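Long-range contacts in Beta/alpha-amylase (Paenibacillus polymyxa, PDB 3VOC), which hydrolyses alpha-1,4-glucosidic linkages in starch-like polysaccharides to release maltose from non-reducing chain ends, this chain being the beta-amylase domain of a longer amylase precursor: residues W43-D52 with I93-K102; L72-H81 with I150-S161. One frame throughout, in Å; residues are numbered along the deposited sequence.

Contact 2 pairs two neighbouring strands of the barrel, and contact 1 joins the chain that continues from the preceding strand, 37-43, to the loop segment 93-102. Their centres lie about 18 Å apart, yet the two meet at the end of strand 73-79. There Trp44 N approaches Ser79 O at 2.9 Å, a probable hydrogen bond, and Trp43 CE3 packs 3.4 Å from His81 O. His81, a substrate-binding residue by similarity, thus belongs to contact 2 while its ring meets that of Trp43 from contact 1. The calcium ion is bound on the far part of contact 1, about 10 Å from the side chain of Thr80 in contact 2.

Contact 1 (W43-D52 with I93-K102); sequences WWGYVESAGD and IPLPSWLSSK. With CA (calcium ion), chain B.
Helix 44-47 passes 93-102 closest at Gly45, whose CA lies 4.8 Å from that of Pro96, and Gly45 CA meets Pro94 O at 3.4 Å in a CA-H...O contact so close that a beta carbon would clash with this carbonyl. Water 1 bridges Gly45 N and the same oxygen. Beside it, Ile93 CD1 sits over one face of the Trp43 indole, while Ile93 CG2 packs against Tyr46. Trp44 offers a face to Pro96, whose CG stands 3.6 Å from the centroid of the five-membered ring, and Leu99 CD1 lies over the six-membered ring on that face. The indole is fixed in rotation by Trp44 NE1, which donates to Glu48 OE1 at 2.7 Å with a straight 180° bond, in the ring plane but from above the carboxylate plane. With its CG between backbone N and carbonyl carbon (chi1 49°), the Trp98 indole turns toward 43-52, and NE1 gives the one direct hydrogen bond between the segments, to Glu48 O (2.7 Å, 156°). One face of the Trp98 ring carries Asp52 N over its centre and Asp52 CB, which is 3.8 Å from the six-membered centroid; the opposite face is backed by Pro96 CB and Leu99 CG. The ring is thereby lodged beside two calcium ligands, Glu48 OE2 at 2.4 Å and Asp52 OD1 at 2.3 Å from the ion. Water 2, which also donates to Glu48 OE1, and Asn53, Gln132 and Glu135 complete the site. Helix 127-144 supplies Gln132 against Trp44 and Trp98, while Tyr60 of helix 58-69 touches Tyr46 and Cys83 of strand 83-84 touches Trp43 and Ile93.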
loop_
_atom_site.group_PDB
_atom_site.type_symbol
_atom_site.label_atom_id
_atom_site.label_comp_id
_atom_site.label_asym_id
_atom_site.label_seq_id
_atom_site.Cartn_x
_atom_site.Cartn_y
_atom_site.Cartn_z
ATOM N N TRP A 43 3.792 -12.362 -5.566
ATOM C CA TRP A 43 4.594 -11.446 -6.399
ATOM C C TRP A 43 4.269 -11.557 -7.900
ATOM O O TRP A 43 4.379 -12.634 -8.494
ATOM C CB TRP A 43 6.097 -11.694 -6.181
ATOM C CG TRP A 43 6.548 -11.350 -4.803
ATOM C CD1 TRP A 43 6.878 -12.216 -3.809
ATOM C CD2 TRP A 43 6.688 -10.031 -4.254
ATOM N NE1 TRP A 43 7.226 -11.520 -2.676
ATOM C CE2 TRP A 43 7.114 -10.179 -2.919
ATOM C CE3 TRP A 43 6.483 -8.738 -4.765
ATOM C CZ2 TRP A 43 7.343 -9.082 -2.069
ATOM C CZ3 TRP A 43 6.718 -7.639 -3.922
ATOM C CH2 TRP A 43 7.145 -7.822 -2.587
ATOM N N TRP A 44 3.899 -10.441 -8.518
ATOM C CA TRP A 44 3.698 -10.425 -9.966
ATOM C C TRP A 44 4.897 -11.023 -10.715
ATOM O O TRP A 44 4.731 -11.809 -11.670
ATOM C CB TRP A 44 3.425 -8.998 -10.446
ATOM C CG TRP A 44 2.741 -8.932 -11.797
ATOM C CD1 TRP A 44 2.224 -9.996 -12.537
ATOM C CD2 TRP A 44 2.452 -7.749 -12.547
ATOM N NE1 TRP A 44 1.661 -9.522 -13.693
ATOM C CE2 TRP A 44 1.783 -8.152 -13.726
ATOM C CE3 TRP A 44 2.697 -6.373 -12.334
ATOM C CZ2 TRP A 44 1.365 -7.236 -14.695
ATOM C CZ3 TRP A 44 2.266 -5.470 -13.278
ATOM C CH2 TRP A 44 1.607 -5.902 -14.456
ATOM N N GLY A 45 6.099 -10.660 -10.255
ATOM C CA GLY A 45 7.361 -11.102 -10.856
ATOM C C GLY A 45 7.562 -12.611 -10.798
ATOM O O GLY A 45 8.317 -13.157 -11.593
ATOM N N TYR A 46 6.893 -13.271 -9.848
ATOM C CA TYR A 46 6.934 -14.724 -9.716
ATOM C C TYR A 46 5.936 -15.431 -10.618
ATOM O O TYR A 46 6.172 -16.576 -11.012
ATOM C CB TYR A 46 6.602 -15.157 -8.285
ATOM C CG TYR A 46 7.727 -15.099 -7.274
ATOM C CD1 TYR A 46 8.899 -14.399 -7.527
ATOM C CD2 TYR A 46 7.587 -15.722 -6.022
ATOM C CE1 TYR A 46 9.932 -14.327 -6.572
ATOM C CE2 TYR A 46 8.614 -15.665 -5.064
ATOM C CZ TYR A 46 9.772 -14.964 -5.344
ATOM O OH TYR A 46 10.782 -14.882 -4.407
ATOM N N VAL A 47 4.800 -14.792 -10.888
ATOM C CA VAL A 47 3.673 -15.529 -11.453
ATOM C C VAL A 47 3.365 -15.218 -12.916
ATOM O O VAL A 47 2.609 -15.942 -13.539
ATOM C CB VAL A 47 2.370 -15.376 -10.602
ATOM C CG1 VAL A 47 2.617 -15.794 -9.152
ATOM C CG2 VAL A 47 1.831 -13.923 -10.659
ATOM N N GLU A 48 3.924 -14.140 -13.449
ATOM C CA GLU A 48 3.761 -13.823 -14.870
ATOM C C GLU A 48 5.112 -13.365 -15.441
ATOM O O GLU A 48 5.189 -12.367 -16.149
ATOM C CB GLU A 48 2.657 -12.767 -15.063
ATOM C CG GLU A 48 2.074 -12.677 -16.486
ATOM C CD GLU A 48 1.012 -11.590 -16.646
ATOM O OE1 GLU A 48 0.491 -11.064 -15.624
ATOM O OE2 GLU A 48 0.681 -11.250 -17.807
ATOM N N SER A 49 6.172 -14.110 -15.133
ATOM C CA SER A 49 7.533 -13.679 -15.452
ATOM C C SER A 49 7.937 -13.985 -16.890
ATOM O O SER A 49 8.712 -13.242 -17.492
ATOM C CB SER A 49 8.565 -14.317 -14.507
ATOM O OG SER A 49 8.640 -15.726 -14.705
ATOM N N ALA A 50 7.400 -15.069 -17.438
ATOM C CA ALA A 50 7.909 -15.608 -18.707
ATOM C C ALA A 50 7.452 -14.807 -19.926
ATOM O O ALA A 50 8.142 -14.777 -20.952
ATOM C CB ALA A 50 7.506 -17.086 -18.845
ATOM N N GLY A 51 6.283 -14.185 -19.823
ATOM C CA GLY A 51 5.691 -13.468 -20.945
ATOM C C GLY A 51 4.303 -12.990 -20.583
ATOM O O GLY A 51 3.712 -13.475 -19.614
ATOM N N ASP A 52 3.785 -12.039 -21.355
ATOM C CA ASP A 52 2.447 -11.508 -21.123
ATOM C C ASP A 52 1.448 -12.655 -21.187
ATOM O O ASP A 52 1.367 -13.370 -22.186
ATOM C CB ASP A 52 2.093 -10.416 -22.145
ATOM C CG ASP A 52 0.805 -9.668 -21.794
ATOM O OD1 ASP A 52 0.243 -9.868 -20.694
ATOM O OD2 ASP A 52 0.338 -8.872 -22.636
ATOM N N ILE A 93 12.869 -8.776 -6.594
ATOM C CA ILE A 93 11.712 -9.321 -7.294
ATOM C C ILE A 93 11.093 -8.198 -8.129
ATOM O O ILE A 93 10.142 -7.529 -7.697
ATOM C CB ILE A 93 10.667 -9.957 -6.326
ATOM C CG1 ILE A 93 11.368 -10.880 -5.307
ATOM C CG2 ILE A 93 9.566 -10.691 -7.147
ATOM C CD1 ILE A 93 10.500 -11.329 -4.103
ATOM N N PRO A 94 11.637 -7.989 -9.335
ATOM C CA PRO A 94 11.179 -6.882 -10.167
ATOM C C PRO A 94 9.806 -7.172 -10.762
ATOM O O PRO A 94 9.318 -8.303 -10.683
ATOM C CB PRO A 94 12.270 -6.790 -11.255
ATOM C CG PRO A 94 12.771 -8.210 -11.390
ATOM C CD PRO A 94 12.692 -8.791 -9.991
ATOM N N LEU A 95 9.164 -6.149 -11.307
ATOM C CA LEU A 95 7.988 -6.372 -12.160
ATOM C C LEU A 95 8.366 -7.300 -13.324
ATOM O O LEU A 95 9.536 -7.359 -13.698
ATOM C CB LEU A 95 7.467 -5.041 -12.705
ATOM C CG LEU A 95 7.001 -3.971 -11.702
ATOM C CD1 LEU A 95 6.521 -2.734 -12.451
ATOM C CD2 LEU A 95 5.897 -4.502 -10.781
ATOM N N PRO A 96 7.384 -8.033 -13.899
ATOM C CA PRO A 96 7.679 -8.869 -15.065
ATOM C C PRO A 96 8.487 -8.098 -16.114
ATOM O O PRO A 96 8.094 -6.992 -16.523
ATOM C CB PRO A 96 6.286 -9.216 -15.589
ATOM C CG PRO A 96 5.447 -9.294 -14.321
ATOM C CD PRO A 96 5.961 -8.121 -13.505
ATOM N N SER A 97 9.619 -8.654 -16.522
ATOM C CA SER A 97 10.566 -7.908 -17.347
ATOM C C SER A 97 10.048 -7.541 -18.734
ATOM O O SER A 97 10.493 -6.533 -19.303
ATOM C CB SER A 97 11.896 -8.652 -17.446
ATOM O OG SER A 97 11.695 -9.900 -18.095
ATOM N N TRP A 98 9.120 -8.338 -19.279
ATOM C CA TRP A 98 8.554 -8.094 -20.617
ATOM C C TRP A 98 7.683 -6.833 -20.675
ATOM O O TRP A 98 7.383 -6.319 -21.772
ATOM C CB TRP A 98 7.763 -9.317 -21.112
ATOM C CG TRP A 98 6.788 -9.820 -20.086
ATOM C CD1 TRP A 98 6.977 -10.856 -19.216
ATOM C CD2 TRP A 98 5.502 -9.282 -19.800
ATOM N NE1 TRP A 98 5.866 -11.011 -18.411
ATOM C CE2 TRP A 98 4.948 -10.051 -18.751
ATOM C CE3 TRP A 98 4.745 -8.240 -20.346
ATOM C CZ2 TRP A 98 3.683 -9.794 -18.223
ATOM C CZ3 TRP A 98 3.485 -7.982 -19.814
ATOM C CH2 TRP A 98 2.971 -8.756 -18.764
ATOM N N LEU A 99 7.262 -6.331 -19.508
ATOM C CA LEU A 99 6.438 -5.113 -19.459
ATOM C C LEU A 99 7.101 -3.939 -20.178
ATOM O O LEU A 99 6.424 -3.135 -20.815
ATOM C CB LEU A 99 6.084 -4.719 -18.015
ATOM C CG LEU A 99 4.947 -5.522 -17.365
ATOM C CD1 LEU A 99 5.002 -5.423 -15.837
ATOM C CD2 LEU A 99 3.566 -5.055 -17.874
ATOM N N SER A 100 8.425 -3.881 -20.085
ATOM C CA SER A 100 9.235 -2.821 -20.687
ATOM C C SER A 100 9.071 -2.749 -22.202
ATOM O O SER A 100 9.321 -1.708 -22.808
ATOM C CB SER A 100 10.712 -3.042 -20.341
ATOM O OG SER A 100 11.194 -4.231 -20.970
ATOM N N SER A 101 8.672 -3.860 -22.812
ATOM C CA SER A 101 8.517 -3.911 -24.255
ATOM C C SER A 101 7.063 -3.639 -24.678
ATOM O O SER A 101 6.739 -3.680 -25.863
ATOM C CB SER A 101 9.039 -5.246 -24.802
ATOM O OG SER A 101 8.155 -6.304 -24.488
ATOM N N LYS A 102 6.199 -3.320 -23.707
ATOM C CA LYS A 102 4.760 -3.135 -23.972
ATOM C C LYS A 102 4.256 -1.679 -23.932
ATOM O O LYS A 102 3.130 -1.397 -24.342
ATOM C CB LYS A 102 3.922 -4.013 -23.024
ATOM C CG LYS A 102 4.111 -5.514 -23.229
ATOM C CD LYS A 102 3.567 -5.982 -24.576
ATOM C CE LYS A 102 3.447 -7.502 -24.657
ATOM N NZ LYS A 102 4.712 -8.145 -25.150
HETATM CA CA CA B . -0.938 -9.822 -18.747
HETATM O O HOH W 1 6.848 -8.202 -8.734
HETATM O O HOH W 2 -1.595 -9.778 -16.501
HETATM O O HOH W 3 10.121 -11.217 -15.786
HETATM O O HOH W 4 5.445 -10.908 -23.848
#

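Contact 2 (L72-H81 with I150-S161); sequences LKWVPIISTH and IIPKIYLSGGPS
His81 and Ser157 meet through their first torsions: the imidazole CG lies between the backbone N and carbonyl carbon (chi1 58°), whereas Ser157 OG stands opposite its own N (chi1 170°), which brings His81 ND1 and Ser157 OG to 2.7 Å in a hydrogen bond. Ser161 C lies over one face of the imidazole, 3.6 Å from His81 NE2. Replacing His81 with an alanine would probably leave Ser157 OG without its imidazole mate and open a gap beside Gly159 O and Ser161. Water 6 also joins Ser157 OG to Thr80 O and OG1. Farther back the strands run parallel, their axes crossing at -20°, held by Tyr155 N to Pro76 O at 2.9 Å and Ile78 N to Tyr155 O at 3.0 Å. Trp74 N to Ile150 O, at 2.8 Å, ties the start of the pairing. Pro76 has no N-H to give, and Lys153 O, 3.5 Å from Pro76 CD, is buried without a polar partner. On the face with Ile77, the Tyr155 ring takes Ile77 CG1 at its edge, and Val75 CG1 approaches Tyr155 CE2 at 3.8 Å. Pro76 and Ile78 instead touch helix 127-144 through Phe140 and Leu136. These are the third and fourth strands of a closed eight-stranded parallel TIM barrel, whose C-terminal strand ends and following loops carry the active site; the position of His81 in such a loop is consistent with its substrate-binding role by similarity.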
loop_
_atom_site.group_PDB
_atom_site.type_symbol
_atom_site.label_atom_id
_atom_site.label_comp_id
_atom_site.label_asym_id
_atom_site.label_seq_id
_atom_site.Cartn_x
_atom_site.Cartn_y
_atom_site.Cartn_z
ATOM N N LEU A 72 -4.818 -23.419 8.589
ATOM C CA LEU A 72 -4.917 -21.968 8.534
ATOM C C LEU A 72 -5.667 -21.468 7.298
ATOM O O LEU A 72 -5.730 -22.161 6.276
ATOM C CB LEU A 72 -3.520 -21.347 8.542
ATOM C CG LEU A 72 -2.748 -21.585 9.840
ATOM C CD1 LEU A 72 -1.234 -21.496 9.628
ATOM C CD2 LEU A 72 -3.234 -20.602 10.907
ATOM N N LYS A 73 -6.235 -20.267 7.409
ATOM C CA LYS A 73 -6.712 -19.532 6.239
ATOM C C LYS A 73 -5.553 -18.874 5.503
ATOM O O LYS A 73 -4.472 -18.666 6.072
ATOM C CB LYS A 73 -7.732 -18.451 6.625
ATOM C CG LYS A 73 -8.994 -18.967 7.282
ATOM C CD LYS A 73 -9.489 -20.251 6.672
ATOM C CE LYS A 73 -10.759 -20.720 7.382
ATOM N NZ LYS A 73 -11.872 -19.816 7.022
ATOM N N TRP A 74 -5.792 -18.555 4.228
ATOM C CA TRP A 74 -4.784 -17.900 3.380
ATOM C C TRP A 74 -5.290 -16.577 2.821
ATOM O O TRP A 74 -6.326 -16.538 2.177
ATOM C CB TRP A 74 -4.385 -18.805 2.214
ATOM C CG TRP A 74 -3.139 -18.324 1.471
ATOM C CD1 TRP A 74 -1.933 -17.950 2.029
ATOM C CD2 TRP A 74 -2.975 -18.189 0.048
ATOM N NE1 TRP A 74 -1.042 -17.592 1.039
ATOM C CE2 TRP A 74 -1.650 -17.736 -0.182
ATOM C CE3 TRP A 74 -3.816 -18.417 -1.055
ATOM C CZ2 TRP A 74 -1.150 -17.493 -1.475
ATOM C CZ3 TRP A 74 -3.312 -18.181 -2.346
ATOM C CH2 TRP A 74 -2.000 -17.717 -2.541
ATOM N N VAL A 75 -4.553 -15.496 3.063
ATOM C CA VAL A 75 -4.950 -14.184 2.544
ATOM C C VAL A 75 -3.905 -13.711 1.554
ATOM O O VAL A 75 -2.833 -13.230 1.946
ATOM C CB VAL A 75 -5.173 -13.141 3.658
ATOM C CG1 VAL A 75 -5.490 -11.743 3.052
ATOM C CG2 VAL A 75 -6.299 -13.604 4.597
ATOM N N PRO A 76 -4.195 -13.868 0.255
ATOM C CA PRO A 76 -3.233 -13.466 -0.759
ATOM C C PRO A 76 -3.256 -11.949 -0.980
ATOM O O PRO A 76 -4.325 -11.333 -0.945
ATOM C CB PRO A 76 -3.739 -14.193 -2.003
ATOM C CG PRO A 76 -5.235 -14.192 -1.813
ATOM C CD PRO A 76 -5.431 -14.417 -0.334
ATOM N N ILE A 77 -2.070 -11.368 -1.147
ATOM C CA ILE A 77 -1.927 -9.999 -1.597
ATOM C C ILE A 77 -1.482 -10.135 -3.049
ATOM O O ILE A 77 -0.444 -10.727 -3.320
ATOM C CB ILE A 77 -0.836 -9.226 -0.803
ATOM C CG1 ILE A 77 -1.116 -9.302 0.716
ATOM C CG2 ILE A 77 -0.752 -7.763 -1.308
ATOM C CD1 ILE A 77 0.140 -9.059 1.634
ATOM N N ILE A 78 -2.272 -9.615 -3.982
ATOM C CA ILE A 78 -1.849 -9.642 -5.386
ATOM C C ILE A 78 -0.808 -8.521 -5.600
ATOM O O ILE A 78 -1.139 -7.353 -5.829
ATOM C CB ILE A 78 -3.032 -9.549 -6.357
ATOM C CG1 ILE A 78 -4.136 -10.551 -5.966
ATOM C CG2 ILE A 78 -2.536 -9.762 -7.814
ATOM C CD1 ILE A 78 -3.668 -12.035 -5.859
ATOM N N SER A 79 0.457 -8.892 -5.484
ATOM C CA SER A 79 1.524 -7.904 -5.304
ATOM C C SER A 79 2.139 -7.475 -6.636
ATOM O O SER A 79 3.156 -8.024 -7.067
ATOM C CB SER A 79 2.589 -8.464 -4.369
ATOM O OG SER A 79 2.018 -8.661 -3.097
ATOM N N THR A 80 1.476 -6.508 -7.269
ATOM C CA THR A 80 1.884 -5.897 -8.529
ATOM C C THR A 80 2.900 -4.768 -8.234
ATOM O O THR A 80 2.776 -3.618 -8.712
ATOM C CB THR A 80 0.658 -5.317 -9.231
ATOM O OG1 THR A 80 -0.096 -4.555 -8.284
ATOM C CG2 THR A 80 -0.244 -6.446 -9.775
ATOM N N HIS A 81 3.888 -5.087 -7.405
ATOM C CA HIS A 81 4.961 -4.147 -7.130
ATOM C C HIS A 81 6.278 -4.897 -7.041
ATOM O O HIS A 81 6.293 -6.125 -6.958
ATOM C CB HIS A 81 4.677 -3.312 -5.867
ATOM C CG HIS A 81 4.459 -4.122 -4.626
ATOM N ND1 HIS A 81 3.238 -4.669 -4.298
ATOM C CD2 HIS A 81 5.296 -4.435 -3.608
ATOM C CE1 HIS A 81 3.337 -5.303 -3.144
ATOM N NE2 HIS A 81 4.577 -5.178 -2.706
ATOM N N ILE A 150 -10.594 -21.647 1.788
ATOM C CA ILE A 150 -9.519 -21.201 2.685
ATOM C C ILE A 150 -9.152 -19.717 2.560
ATOM O O ILE A 150 -8.332 -19.216 3.339
ATOM C CB ILE A 150 -8.254 -22.087 2.580
ATOM C CG1 ILE A 150 -7.466 -21.766 1.303
ATOM C CG2 ILE A 150 -8.639 -23.591 2.721
ATOM C CD1 ILE A 150 -6.011 -22.227 1.340
ATOM N N ILE A 151 -9.740 -19.024 1.584
ATOM C CA ILE A 151 -9.429 -17.604 1.342
ATOM C C ILE A 151 -10.565 -16.732 1.889
ATOM O O ILE A 151 -11.645 -16.681 1.311
ATOM C CB ILE A 151 -9.161 -17.324 -0.158
ATOM C CG1 ILE A 151 -7.941 -18.114 -0.648
ATOM C CG2 ILE A 151 -8.967 -15.812 -0.417
ATOM C CD1 ILE A 151 -7.704 -18.029 -2.145
ATOM N N PRO A 152 -10.331 -16.057 3.026
ATOM C CA PRO A 152 -11.404 -15.274 3.643
ATOM C C PRO A 152 -11.427 -13.809 3.216
ATOM O O PRO A 152 -12.378 -13.092 3.529
ATOM C CB PRO A 152 -11.058 -15.349 5.127
ATOM C CG PRO A 152 -9.552 -15.385 5.143
ATOM C CD PRO A 152 -9.132 -16.120 3.885
ATOM N N LYS A 153 -10.391 -13.381 2.504
ATOM C CA LYS A 153 -10.172 -11.971 2.204
ATOM C C LYS A 153 -9.053 -11.910 1.181
ATOM O O LYS A 153 -8.166 -12.777 1.166
ATOM C CB LYS A 153 -9.791 -11.223 3.492
ATOM C CG LYS A 153 -9.628 -9.724 3.338
ATOM C CD LYS A 153 -9.971 -9.013 4.635
ATOM C CE LYS A 153 -10.438 -7.569 4.339
ATOM N NZ LYS A 153 -11.027 -6.891 5.523
ATOM N N ILE A 154 -9.096 -10.915 0.301
ATOM C CA ILE A 154 -8.025 -10.720 -0.692
ATOM C C ILE A 154 -7.528 -9.281 -0.638
ATOM O O ILE A 154 -8.348 -8.368 -0.542
ATOM C CB ILE A 154 -8.522 -11.037 -2.133
ATOM C CG1 ILE A 154 -9.000 -12.502 -2.216
ATOM C CG2 ILE A 154 -7.417 -10.748 -3.168
ATOM C CD1 ILE A 154 -9.781 -12.882 -3.490
ATOM N N TYR A 155 -6.203 -9.084 -0.704
ATOM C CA TYR A 155 -5.639 -7.729 -0.752
ATOM C C TYR A 155 -5.159 -7.367 -2.152
ATOM O O TYR A 155 -4.679 -8.231 -2.903
ATOM C CB TYR A 155 -4.491 -7.536 0.271
ATOM C CG TYR A 155 -4.959 -7.532 1.730
ATOM C CD1 TYR A 155 -6.137 -6.871 2.111
ATOM C CD2 TYR A 155 -4.227 -8.184 2.728
ATOM C CE1 TYR A 155 -6.588 -6.881 3.454
ATOM C CE2 TYR A 155 -4.657 -8.189 4.068
ATOM C CZ TYR A 155 -5.837 -7.532 4.427
ATOM O OH TYR A 155 -6.279 -7.539 5.752
ATOM N N LEU A 156 -5.285 -6.081 -2.494
ATOM C CA LEU A 156 -4.722 -5.560 -3.730
ATOM C C LEU A 156 -3.505 -4.733 -3.373
ATOM O O LEU A 156 -3.422 -4.217 -2.247
ATOM C CB LEU A 156 -5.734 -4.666 -4.439
ATOM C CG LEU A 156 -7.099 -5.294 -4.705
ATOM C CD1 LEU A 156 -7.964 -4.305 -5.468
ATOM C CD2 LEU A 156 -6.992 -6.654 -5.437
ATOM N N SER A 157 -2.586 -4.588 -4.330
ATOM C CA SER A 157 -1.463 -3.671 -4.217
ATOM C C SER A 157 -1.748 -2.402 -5.036
ATOM O O SER A 157 -1.860 -2.442 -6.277
ATOM C CB SER A 157 -0.176 -4.349 -4.702
ATOM O OG SER A 157 0.877 -3.408 -4.805
ATOM N N GLY A 158 -1.871 -1.276 -4.341
ATOM C CA GLY A 158 -2.181 0.002 -4.996
ATOM C C GLY A 158 -0.960 0.773 -5.474
ATOM O O GLY A 158 -1.097 1.853 -6.041
ATOM N N GLY A 159 0.227 0.231 -5.237
ATOM C CA GLY A 159 1.474 0.893 -5.643
ATOM C C GLY A 159 2.687 0.348 -4.908
ATOM O O GLY A 159 2.659 -0.797 -4.419
ATOM N N PRO A 160 3.769 1.147 -4.845
ATOM C CA PRO A 160 5.026 0.709 -4.235
ATOM C C PRO A 160 4.801 0.110 -2.858
ATOM O O PRO A 160 3.973 0.608 -2.066
ATOM C CB PRO A 160 5.841 2.000 -4.123
ATOM C CG PRO A 160 5.274 2.899 -5.250
ATOM C CD PRO A 160 3.826 2.559 -5.291
ATOM N N SER A 161 5.534 -0.964 -2.581
ATOM C CA SER A 161 5.425 -1.685 -1.295
ATOM C C SER A 161 4.006 -2.112 -0.920
ATOM O O SER A 161 3.690 -2.244 0.264
ATOM C CB SER A 161 6.074 -0.875 -0.155
ATOM O OG SER A 161 7.479 -0.786 -0.360
HETATM O O HOH W 5 -2.764 -5.504 -7.239
HETATM O O HOH W 6 1.001 -2.154 -7.292
#